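Local coordinates for protein 2-dehydro-3-deoxy-D-arabinonate dehydratase (Sulfolobus solfataricus, PDB 2Q18) that catalyses the dehydration of 2-dehydro-3-deoxy-D-arabinonate to 2,5-dioxopentanoate in a pentose oxidation pathway, using a magnesium or calcium ion, at residues K118-A132 with S181-V193. Numbering follows the deposited sequence.
Sequences KATPNRCVGHGEAIA and SKIYAGCCAFGPV. With PO4 (phosphate ion), chain B.
Lys118 reaches across to 181-193 with its ammonium end, donating from NZ to Lys182 O (2.7 Å), on a lone pair in the carbonyl plane, and to Cys187 O (2.8 Å) from above that carbonyl's plane. Its CG stands anti to the backbone N (chi1 172°) and the chain bends at chi2, bringing CE alongside Cys188 CB. Asp164, a magnesium ligand, forms a salt bridge with the same NZ. Shortening Lys118 to an alanine is likely to leave both carbonyls without their shared donor and Asp164 without this lysine partner. Arg123 lays its guanidinium face over Ile183 CG2; its NE bonds to Asn244 and its NH1 salt-bridges Glu75, both of the second subunit. Val125 forms a parallel bridge with Ala189, Val125 N bonding to Cys188 O (2.8 Å) and Phe190 N to Val125 O (3.2 Å). Cys124 SG meets Cys188 SG at 3.7 Å, too far for a disulfide. Pro192 CB sits over one His127 face, a CH-pi contact. Lys182, a substrate-binding residue, donates from NZ to a phosphate ion, probably from the crystallisation liquor, and salt-bridges Asp164 and Glu143. This is consistent with Lys118 acting as a second-shell residue that helps position Asp164 in the metal- and substrate-binding site of this FAH-family enzyme.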
ATOM      1  N   LYS A 118      -0.622  11.285  27.175  1.00 24.56           N
ATOM      2  CA  LYS A 118      -0.201  10.092  27.912  1.00 24.05           C
ATOM      3  C   LYS A 118       0.675   9.141  27.095  1.00 23.93           C
ATOM      4  O   LYS A 118       1.754   8.752  27.548  1.00 25.00           O
ATOM      5  CB  LYS A 118      -1.420   9.358  28.489  1.00 23.58           C
ATOM      6  CG  LYS A 118      -1.120   7.990  29.130  1.00 24.67           C
ATOM      7  CD  LYS A 118      -0.130   8.095  30.294  1.00 22.60           C
ATOM      8  CE  LYS A 118       0.290   6.711  30.772  1.00 25.21           C
ATOM      9  NZ  LYS A 118       1.271   6.787  31.906  1.00 21.83           N
ATOM     10  N   ALA A 119       0.215   8.759  25.904  1.00 22.68           N
ATOM     11  CA  ALA A 119       0.935   7.771  25.118  1.00 23.46           C
ATOM     12  C   ALA A 119       0.624   7.803  23.630  1.00 23.39           C
ATOM     13  O   ALA A 119      -0.448   8.238  23.204  1.00 22.59           O
ATOM     14  CB  ALA A 119       0.672   6.347  25.680  1.00 23.43           C
ATOM     15  N   THR A 120       1.598   7.341  22.855  1.00 24.04           N
ATOM     16  CA  THR A 120       1.395   6.923  21.474  1.00 23.95           C
ATOM     17  C   THR A 120       1.045   5.426  21.526  1.00 25.16           C
ATOM     18  O   THR A 120       1.286   4.785  22.557  1.00 24.73           O
ATOM     19  CB  THR A 120       2.680   7.141  20.660  1.00 24.77           C
ATOM     20  OG1 THR A 120       3.788   6.545  21.359  1.00 22.55           O
ATOM     21  CG2 THR A 120       2.941   8.643  20.466  1.00 21.04           C
ATOM     22  N   PRO A 121       0.469   4.863  20.437  1.00 24.62           N
ATOM     23  CA  PRO A 121       0.062   3.450  20.462  1.00 24.98           C
ATOM     24  C   PRO A 121       1.191   2.454  20.797  1.00 25.52           C
ATOM     25  O   PRO A 121       0.939   1.449  21.465  1.00 26.20           O
ATOM     26  CB  PRO A 121      -0.493   3.202  19.044  1.00 25.29           C
ATOM     27  CG  PRO A 121       0.011   4.344  18.206  1.00 24.72           C
ATOM     28  CD  PRO A 121       0.144   5.504  19.147  1.00 24.67           C
ATOM     29  N   ASN A 122       2.411   2.733  20.342  1.00 24.61           N
ATOM     30  CA  ASN A 122       3.552   1.854  20.591  1.00 24.89           C
ATOM     31  C   ASN A 122       4.053   1.880  22.043  1.00 24.88           C
ATOM     32  O   ASN A 122       4.826   1.013  22.445  1.00 23.78           O
ATOM     33  CB  ASN A 122       4.704   2.179  19.635  1.00 24.94           C
ATOM     34  CG  ASN A 122       5.274   3.572  19.861  1.00 29.43           C
ATOM     35  OD1 ASN A 122       4.543   4.566  19.833  1.00 34.46           O
ATOM     36  ND2 ASN A 122       6.582   3.652  20.077  1.00 28.14           N
ATOM     37  N   ARG A 123       3.634   2.886  22.809  1.00 23.83           N
ATOM     38  CA  ARG A 123       3.970   2.969  24.232  1.00 23.72           C
ATOM     39  C   ARG A 123       2.901   2.303  25.106  1.00 24.22           C
ATOM     40  O   ARG A 123       3.055   2.224  26.325  1.00 25.94           O
ATOM     41  CB  ARG A 123       4.183   4.428  24.660  1.00 22.20           C
ATOM     42  CG  ARG A 123       5.464   5.073  24.107  1.00 22.94           C
ATOM     43  CD  ARG A 123       5.600   6.507  24.612  1.00 22.98           C
ATOM     44  NE  ARG A 123       6.841   7.152  24.177  1.00 22.67           N
ATOM     45  CZ  ARG A 123       6.995   7.821  23.035  1.00 22.50           C
ATOM     46  NH1 ARG A 123       5.989   7.930  22.178  1.00 21.24           N
ATOM     47  NH2 ARG A 123       8.172   8.372  22.740  1.00 21.88           N
ATOM     48  N   CYS A 124       1.826   1.827  24.480  1.00 23.10           N
ATOM     49  CA  CYS A 124       0.751   1.133  25.184  1.00 23.57           C
ATOM     50  C   CYS A 124       0.901  -0.380  25.073  1.00 24.20           C
ATOM     51  O   CYS A 124       1.460  -0.887  24.098  1.00 23.60           O
ATOM     52  CB  CYS A 124      -0.613   1.524  24.619  1.00 23.80           C
ATOM     53  SG  CYS A 124      -0.984   3.281  24.689  1.00 26.27           S
ATOM     54  N   VAL A 125       0.388  -1.087  26.080  1.00 23.43           N
ATOM     55  CA  VAL A 125       0.323  -2.549  26.061  1.00 22.95           C
ATOM     56  C   VAL A 125      -1.098  -2.982  26.384  1.00 22.89           C
ATOM     57  O   VAL A 125      -1.929  -2.155  26.774  1.00 22.62           O
ATOM     58  CB  VAL A 125       1.336  -3.205  27.051  1.00 23.52           C
ATOM     59  CG1 VAL A 125       2.755  -2.704  26.785  1.00 21.65           C
ATOM     60  CG2 VAL A 125       0.936  -2.958  28.499  1.00 21.90           C
ATOM     61  N   GLY A 126      -1.379  -4.267  26.202  1.00 22.69           N
ATOM     62  CA  GLY A 126      -2.707  -4.801  26.448  1.00 23.23           C
ATOM     63  C   GLY A 126      -2.753  -5.855  27.540  1.00 24.16           C
ATOM     64  O   GLY A 126      -1.770  -6.085  28.250  1.00 23.28           O
ATOM     65  N   HIS A 127      -3.924  -6.467  27.677  1.00 24.34           N
ATOM     66  CA  HIS A 127      -4.164  -7.570  28.599  1.00 25.86           C
ATOM     67  C   HIS A 127      -3.106  -8.662  28.437  1.00 25.33           C
ATOM     68  O   HIS A 127      -2.851  -9.132  27.327  1.00 25.02           O
ATOM     69  CB  HIS A 127      -5.565  -8.126  28.341  1.00 25.23           C
ATOM     70  CG  HIS A 127      -6.043  -9.101  29.372  1.00 28.48           C
ATOM     71  ND1 HIS A 127      -6.228  -8.759  30.695  1.00 27.67           N
ATOM     72  CD2 HIS A 127      -6.407 -10.401  29.265  1.00 25.96           C
ATOM     73  CE1 HIS A 127      -6.668  -9.812  31.361  1.00 29.52           C
ATOM     74  NE2 HIS A 127      -6.790 -10.820  30.515  1.00 28.02           N
ATOM     75  N   GLY A 128      -2.470  -9.032  29.546  1.00 25.51           N
ATOM     76  CA  GLY A 128      -1.497 -10.126  29.552  1.00 24.58           C
ATOM     77  C   GLY A 128      -0.088  -9.727  29.160  1.00 25.34           C
ATOM     78  O   GLY A 128       0.825 -10.553  29.185  1.00 25.59           O
ATOM     79  N   GLU A 129       0.093  -8.460  28.793  1.00 23.42           N
ATOM     80  CA  GLU A 129       1.405  -7.952  28.407  1.00 23.33           C
ATOM     81  C   GLU A 129       1.965  -7.124  29.554  1.00 22.80           C
ATOM     82  O   GLU A 129       1.218  -6.692  30.429  1.00 23.43           O
ATOM     83  CB  GLU A 129       1.298  -7.123  27.115  1.00 23.16           C
ATOM     84  CG  GLU A 129       0.577  -7.873  25.981  1.00 22.93           C
ATOM     85  CD  GLU A 129       0.344  -7.032  24.724  1.00 24.84           C
ATOM     86  OE1 GLU A 129       0.380  -5.782  24.805  1.00 22.42           O
ATOM     87  OE2 GLU A 129       0.111  -7.637  23.652  1.00 23.34           O
ATOM     88  N   ALA A 130       3.272  -6.902  29.552  1.00 22.93           N
ATOM     89  CA  ALA A 130       3.928  -6.228  30.668  1.00 23.96           C
ATOM     90  C   ALA A 130       3.880  -4.702  30.592  1.00 25.05           C
ATOM     91  O   ALA A 130       4.207  -4.111  29.553  1.00 24.63           O
ATOM     92  CB  ALA A 130       5.375  -6.703  30.794  1.00 23.87           C
ATOM     93  N   ILE A 131       3.467  -4.081  31.696  1.00 24.17           N
ATOM     94  CA  ILE A 131       3.700  -2.654  31.919  1.00 24.61           C
ATOM     95  C   ILE A 131       5.111  -2.489  32.481  1.00 25.75           C
ATOM     96  O   ILE A 131       5.741  -3.474  32.892  1.00 26.48           O
ATOM     97  CB  ILE A 131       2.645  -2.006  32.861  1.00 24.92           C
ATOM     98  CG1 ILE A 131       2.556  -2.750  34.206  1.00 24.97           C
ATOM     99  CG2 ILE A 131       1.278  -1.947  32.172  1.00 23.73           C
ATOM    100  CD1 ILE A 131       1.731  -2.032  35.280  1.00 23.71           C
ATOM    101  N   ALA A 132       5.618  -1.259  32.495  1.00 24.73           N
ATOM    102  CA  ALA A 132       7.002  -1.036  32.891  1.00 24.98           C
ATOM    103  C   ALA A 132       7.152  -0.000  33.995  1.00 25.92           C
ATOM    104  O   ALA A 132       6.307   0.885  34.157  1.00 25.83           O
ATOM    105  CB  ALA A 132       7.859  -0.665  31.677  1.00 25.31           C
ATOM    106  N   SER A 181       7.358  11.331  33.893  1.00 27.31           N
ATOM    107  CA  SER A 181       6.737  10.402  34.828  1.00 27.57           C
ATOM    108  C   SER A 181       5.593   9.617  34.187  1.00 27.46           C
ATOM    109  O   SER A 181       5.154   8.598  34.734  1.00 27.28           O
ATOM    110  CB  SER A 181       6.226  11.152  36.056  1.00 26.61           C
ATOM    111  OG  SER A 181       4.959  11.732  35.807  1.00 26.53           O
ATOM    112  N   LYS A 182       5.129  10.093  33.029  1.00 26.30           N
ATOM    113  CA  LYS A 182       3.921   9.568  32.382  1.00 26.72           C
ATOM    114  C   LYS A 182       4.152   8.875  31.041  1.00 26.03           C
ATOM    115  O   LYS A 182       3.394   7.976  30.686  1.00 26.87           O
ATOM    116  CB  LYS A 182       2.899  10.692  32.168  1.00 26.72           C
ATOM    117  CG  LYS A 182       2.270  11.255  33.438  1.00 29.14           C
ATOM    118  CD  LYS A 182       1.152  10.379  33.947  1.00 28.53           C
ATOM    119  CE  LYS A 182       0.460  11.020  35.135  1.00 27.26           C
ATOM    120  NZ  LYS A 182      -0.609  10.126  35.664  1.00 29.91           N
ATOM    121  N   ILE A 183       5.170   9.308  30.297  1.00 25.62           N
ATOM    122  CA  ILE A 183       5.348   8.899  28.894  1.00 25.68           C
ATOM    123  C   ILE A 183       6.655   8.140  28.679  1.00 25.03           C
ATOM    124  O   ILE A 183       7.739   8.723  28.730  1.00 25.63           O
ATOM    125  CB  ILE A 183       5.292  10.118  27.904  1.00 25.55           C
ATOM    126  CG1 ILE A 183       4.125  11.059  28.241  1.00 26.09           C
ATOM    127  CG2 ILE A 183       5.200   9.633  26.445  1.00 25.41           C
ATOM    128  CD1 ILE A 183       4.207  12.440  27.561  1.00 26.45           C
ATOM    129  N   TYR A 184       6.534   6.839  28.424  1.00 25.01           N
ATOM    130  CA  TYR A 184       7.683   5.952  28.216  1.00 24.36           C
ATOM    131  C   TYR A 184       7.184   4.574  27.756  1.00 24.24           C
ATOM    132  O   TYR A 184       5.981   4.315  27.778  1.00 24.19           O
ATOM    133  CB  TYR A 184       8.534   5.847  29.498  1.00 25.51           C
ATOM    134  CG  TYR A 184       7.775   5.359  30.715  1.00 25.14           C
ATOM    135  CD1 TYR A 184       7.726   3.999  31.025  1.00 25.35           C
ATOM    136  CD2 TYR A 184       7.111   6.251  31.557  1.00 25.22           C
ATOM    137  CE1 TYR A 184       7.022   3.538  32.135  1.00 25.77           C
ATOM    138  CE2 TYR A 184       6.406   5.799  32.675  1.00 24.10           C
ATOM    139  CZ  TYR A 184       6.373   4.439  32.955  1.00 27.17           C
ATOM    140  OH  TYR A 184       5.689   3.968  34.054  1.00 27.66           O
ATOM    141  N   ALA A 185       8.094   3.701  27.325  1.00 24.23           N
ATOM    142  CA  ALA A 185       7.697   2.373  26.850  1.00 24.76           C
ATOM    143  C   ALA A 185       7.016   1.592  27.969  1.00 25.00           C
ATOM    144  O   ALA A 185       7.586   1.418  29.045  1.00 24.73           O
ATOM    145  CB  ALA A 185       8.900   1.603  26.311  1.00 25.18           C
ATOM    146  N   GLY A 186       5.787   1.149  27.714  1.00 24.48           N
ATOM    147  CA  GLY A 186       5.008   0.405  28.700  1.00 24.16           C
ATOM    148  C   GLY A 186       4.385   1.246  29.803  1.00 24.20           C
ATOM    149  O   GLY A 186       4.059   0.723  30.873  1.00 23.37           O
ATOM    150  N   CYS A 187       4.193   2.541  29.541  1.00 23.84           N
ATOM    151  CA  CYS A 187       3.647   3.471  30.540  1.00 22.85           C
ATOM    152  C   CYS A 187       2.133   3.357  30.674  1.00 22.84           C
ATOM    153  O   CYS A 187       1.521   3.989  31.545  1.00 22.13           O
ATOM    154  CB  CYS A 187       4.004   4.907  30.172  1.00 23.81           C
ATOM    155  SG  CYS A 187       3.189   5.502  28.647  1.00 22.06           S
ATOM    156  N   CYS A 188       1.531   2.545  29.814  1.00 23.58           N
ATOM    157  CA  CYS A 188       0.093   2.569  29.633  1.00 23.36           C
ATOM    158  C   CYS A 188      -0.442   1.199  29.220  1.00 23.18           C
ATOM    159  O   CYS A 188       0.125   0.555  28.338  1.00 23.40           O
ATOM    160  CB  CYS A 188      -0.222   3.603  28.539  1.00 24.64           C
ATOM    161  SG  CYS A 188      -1.931   3.849  28.255  1.00 29.36           S
ATOM    162  N   ALA A 189      -1.538   0.763  29.848  1.00 22.94           N
ATOM    163  CA  ALA A 189      -2.195  -0.494  29.484  1.00 22.87           C
ATOM    164  C   ALA A 189      -3.700  -0.325  29.414  1.00 22.56           C
ATOM    165  O   ALA A 189      -4.272   0.428  30.197  1.00 23.70           O
ATOM    166  CB  ALA A 189      -1.849  -1.593  30.478  1.00 22.89           C
ATOM    167  N   PHE A 190      -4.348  -1.032  28.489  1.00 22.27           N
ATOM    168  CA  PHE A 190      -5.806  -0.957  28.388  1.00 22.34           C
ATOM    169  C   PHE A 190      -6.454  -2.203  27.802  1.00 22.27           C
ATOM    170  O   PHE A 190      -5.821  -2.971  27.083  1.00 22.38           O
ATOM    171  CB  PHE A 190      -6.262   0.315  27.639  1.00 22.12           C
ATOM    172  CG  PHE A 190      -5.996   0.289  26.155  1.00 22.62           C
ATOM    173  CD1 PHE A 190      -6.999  -0.087  25.263  1.00 21.98           C
ATOM    174  CD2 PHE A 190      -4.755   0.662  25.652  1.00 20.66           C
ATOM    175  CE1 PHE A 190      -6.759  -0.106  23.883  1.00 21.54           C
ATOM    176  CE2 PHE A 190      -4.507   0.642  24.276  1.00 23.02           C
ATOM    177  CZ  PHE A 190      -5.512   0.256  23.395  1.00 21.83           C
ATOM    178  N   GLY A 191      -7.735  -2.372  28.110  1.00 23.32           N
ATOM    179  CA  GLY A 191      -8.497  -3.534  27.689  1.00 24.31           C
ATOM    180  C   GLY A 191      -9.192  -4.183  28.875  1.00 25.31           C
ATOM    181  O   GLY A 191      -9.505  -3.501  29.855  1.00 25.85           O
ATOM    182  N   PRO A 192      -9.436  -5.507  28.804  1.00 25.03           N
ATOM    183  CA  PRO A 192      -9.103  -6.396  27.682  1.00 24.88           C
ATOM    184  C   PRO A 192     -10.037  -6.211  26.486  1.00 24.59           C
ATOM    185  O   PRO A 192      -9.768  -6.737  25.402  1.00 24.71           O
ATOM    186  CB  PRO A 192      -9.262  -7.804  28.274  1.00 24.57           C
ATOM    187  CG  PRO A 192     -10.172  -7.645  29.438  1.00 26.16           C
ATOM    188  CD  PRO A 192     -10.084  -6.226  29.920  1.00 25.19           C
ATOM    189  N   VAL A 193     -11.121  -5.470  26.698  1.00 24.83           N
ATOM    190  CA  VAL A 193     -12.109  -5.191  25.665  1.00 24.81           C
ATOM    191  C   VAL A 193     -12.428  -3.701  25.603  1.00 25.36           C
ATOM    192  O   VAL A 193     -12.153  -2.950  26.545  1.00 25.54           O
ATOM    193  CB  VAL A 193     -13.443  -5.961  25.901  1.00 25.22           C
ATOM    194  CG1 VAL A 193     -13.255  -7.470  25.730  1.00 26.01           C
ATOM    195  CG2 VAL A 193     -14.038  -5.632  27.283  1.00 24.69           C
TER
HETATM  196  P   PO4 B4285      -1.770  13.651  37.596  0.50 34.91           P
HETATM  197  O1  PO4 B4285      -1.538  12.159  37.617  0.50 35.30           O
HETATM  198  O2  PO4 B4285      -1.097  14.241  36.388  0.50 33.41           O
HETATM  199  O3  PO4 B4285      -3.255  13.894  37.550  0.50 33.96           O
HETATM  200  O4  PO4 B4285      -1.209  14.288  38.840  0.50 34.02           O
HETATM  201  O   HOH W   1       5.650   0.037  24.848  1.00 34.58           O
HETATM  202  O   HOH W   2      -6.117  -5.539  26.084  1.00 22.84           O